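Local coordinates for polyketide synthase PksL (Bacillus subtilis, PDB 5E1V), which probably dehydrates a beta-hydroxyacyl intermediate carried by an acyl carrier protein, as the dehydratase domain of a trans-AT polyketide synthase split module in bacillaene biosynthesis, at residues P30-I35 against T191-S196. Residues are numbered along the deposited sequence; the frame is centred on the assembly and turned at random.
Sequences PGLAYI and TLIDGS
Pro30 and Asp194 meet where the two halves of a double-hotdog dehydratase fold come together, each half contributing a signature sequence. Pro30 closes the family's HxxxGxxxxP motif, just ahead of the central helix 34-44 of the first hotdog, and Asp194, on helix 190-203, holds the position that usually supplies the catalytic aspartate in this family. No direct hydrogen bond joins the segments; a single water does the polar work. It accepts from Leu32 N at 2.9 Å and donates to Asp194 OD1 at 3.0 Å, linking a backbone N-H two residues past Pro30 to the carboxylate. Asp194 extends its carboxylate away from its own N (chi1 -176°), which carries OD1 to this water and to 3.9 Å from Pro30 CB, while OD2 makes a weak hydrogen bond to His152 NE2. Alongside this polar bridge the contact is apolar. Leu32 points toward helix 190-203, its CB 3.9 Å from Ile193 CG2, with CD2 against the same methyl. Ile35, one turn further on, adds CD1 to that methyl at 4.2 Å, so CG2 of Ile193 meets both side chains. Behind them, Leu266 touches Leu32 and Ile35, as does Tyr220, whose hydroxyl also hydrogen-bonds Gly31 O. The other branch of Leu32 lies over the helix backbone: CD1 sits 3.7 Å from Ile193 O and 3.8 Å from Asp194 CA.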
loop_
_atom_site.group_PDB
_atom_site.type_symbol
_atom_site.label_atom_id
_atom_site.label_comp_id
_atom_site.label_asym_id
_atom_site.label_seq_id
_atom_site.Cartn_x
_atom_site.Cartn_y
_atom_site.Cartn_z
ATOM N N PRO A 30 6.964 2.469 2.965
ATOM C CA PRO A 30 6.204 1.256 2.647
ATOM C C PRO A 30 5.952 1.176 1.157
ATOM O O PRO A 30 5.623 2.150 0.476
ATOM C CB PRO A 30 4.894 1.376 3.473
ATOM C CG PRO A 30 5.147 2.447 4.462
ATOM C CD PRO A 30 6.212 3.347 3.872
ATOM N N GLY A 31 6.193 -0.003 0.622
ATOM C CA GLY A 31 5.995 -0.202 -0.784
ATOM C C GLY A 31 4.561 0.102 -1.184
ATOM O O GLY A 31 4.337 0.430 -2.289
ATOM N N LEU A 32 3.601 -0.072 -0.291
ATOM C CA LEU A 32 2.157 0.155 -0.606
ATOM C C LEU A 32 1.812 1.679 -0.711
ATOM O O LEU A 32 0.763 2.038 -1.180
ATOM C CB LEU A 32 1.255 -0.522 0.396
ATOM C CG LEU A 32 1.236 -2.066 0.214
ATOM C CD1 LEU A 32 0.547 -2.667 1.414
ATOM C CD2 LEU A 32 0.473 -2.400 -1.056
ATOM N N ALA A 33 2.785 2.512 -0.351
ATOM C CA ALA A 33 2.678 3.952 -0.485
ATOM C C ALA A 33 2.816 4.410 -1.897
ATOM O O ALA A 33 2.457 5.525 -2.233
ATOM C CB ALA A 33 3.707 4.633 0.419
ATOM N N TYR A 34 3.334 3.549 -2.791
ATOM C CA TYR A 34 3.437 3.949 -4.224
ATOM C C TYR A 34 2.087 4.210 -4.885
ATOM O O TYR A 34 2.029 4.873 -5.960
ATOM C CB TYR A 34 4.242 2.865 -5.007
ATOM C CG TYR A 34 5.707 2.919 -4.786
ATOM C CD1 TYR A 34 6.402 4.046 -5.046
ATOM C CD2 TYR A 34 6.396 1.821 -4.301
ATOM C CE1 TYR A 34 7.815 4.098 -4.904
ATOM C CE2 TYR A 34 7.771 1.820 -4.140
ATOM C CZ TYR A 34 8.501 2.924 -4.486
ATOM O OH TYR A 34 9.848 2.965 -4.293
ATOM N N ILE A 35 1.031 3.554 -4.425
ATOM C CA ILE A 35 -0.329 3.782 -5.002
ATOM C C ILE A 35 -0.746 5.272 -4.882
ATOM O O ILE A 35 -1.086 5.942 -5.876
ATOM C CB ILE A 35 -1.371 2.871 -4.350
ATOM C CG1 ILE A 35 -0.978 1.397 -4.662
ATOM C CG2 ILE A 35 -2.724 3.200 -4.885
ATOM C CD1 ILE A 35 -1.665 0.397 -3.807
ATOM N N THR A 191 -1.278 4.569 5.246
ATOM C CA THR A 191 -1.636 3.842 6.459
ATOM C C THR A 191 -2.819 2.900 6.341
ATOM O O THR A 191 -2.846 1.763 6.856
ATOM C CB THR A 191 -1.894 4.929 7.556
ATOM O OG1 THR A 191 -0.650 5.657 7.751
ATOM C CG2 THR A 191 -2.197 4.317 8.797
ATOM N N LEU A 192 -3.826 3.333 5.611
ATOM C CA LEU A 192 -4.952 2.453 5.326
ATOM C C LEU A 192 -4.507 1.298 4.453
ATOM O O LEU A 192 -4.875 0.177 4.708
ATOM C CB LEU A 192 -6.024 3.267 4.675
ATOM C CG LEU A 192 -6.765 4.351 5.487
ATOM C CD1 LEU A 192 -7.826 4.957 4.659
ATOM C CD2 LEU A 192 -7.352 3.729 6.748
ATOM N N ILE A 193 -3.721 1.568 3.393
ATOM C CA ILE A 193 -3.344 0.505 2.472
ATOM C C ILE A 193 -2.316 -0.415 3.197
ATOM O O ILE A 193 -2.491 -1.617 3.225
ATOM C CB ILE A 193 -2.736 0.982 1.138
ATOM C CG1 ILE A 193 -3.548 2.127 0.465
ATOM C CG2 ILE A 193 -2.636 -0.249 0.212
ATOM C CD1 ILE A 193 -5.003 1.889 0.287
ATOM N N ASP A 194 -1.290 0.148 3.828
ATOM C CA ASP A 194 -0.349 -0.688 4.536
ATOM C C ASP A 194 -1.049 -1.551 5.626
ATOM O O ASP A 194 -0.767 -2.750 5.797
ATOM C CB ASP A 194 0.865 0.113 5.045
ATOM C CG ASP A 194 1.881 -0.753 5.688
ATOM O OD1 ASP A 194 2.642 -1.470 4.950
ATOM O OD2 ASP A 194 1.853 -0.779 6.946
ATOM N N GLY A 195 -1.923 -0.910 6.391
ATOM C CA GLY A 195 -2.691 -1.609 7.448
ATOM C C GLY A 195 -3.477 -2.791 6.886
ATOM O O GLY A 195 -3.639 -3.825 7.547
ATOM N N SER A 196 -3.969 -2.640 5.661
ATOM C CA SER A 196 -4.684 -3.693 4.988
ATOM C C SER A 196 -3.770 -4.892 4.641
ATOM O O SER A 196 -4.233 -6.056 4.782
ATOM C CB SER A 196 -5.381 -3.173 3.737
ATOM O OG SER A 196 -6.427 -2.205 4.011
HETATM O O HOH W 1 3.857 -1.534 2.247
#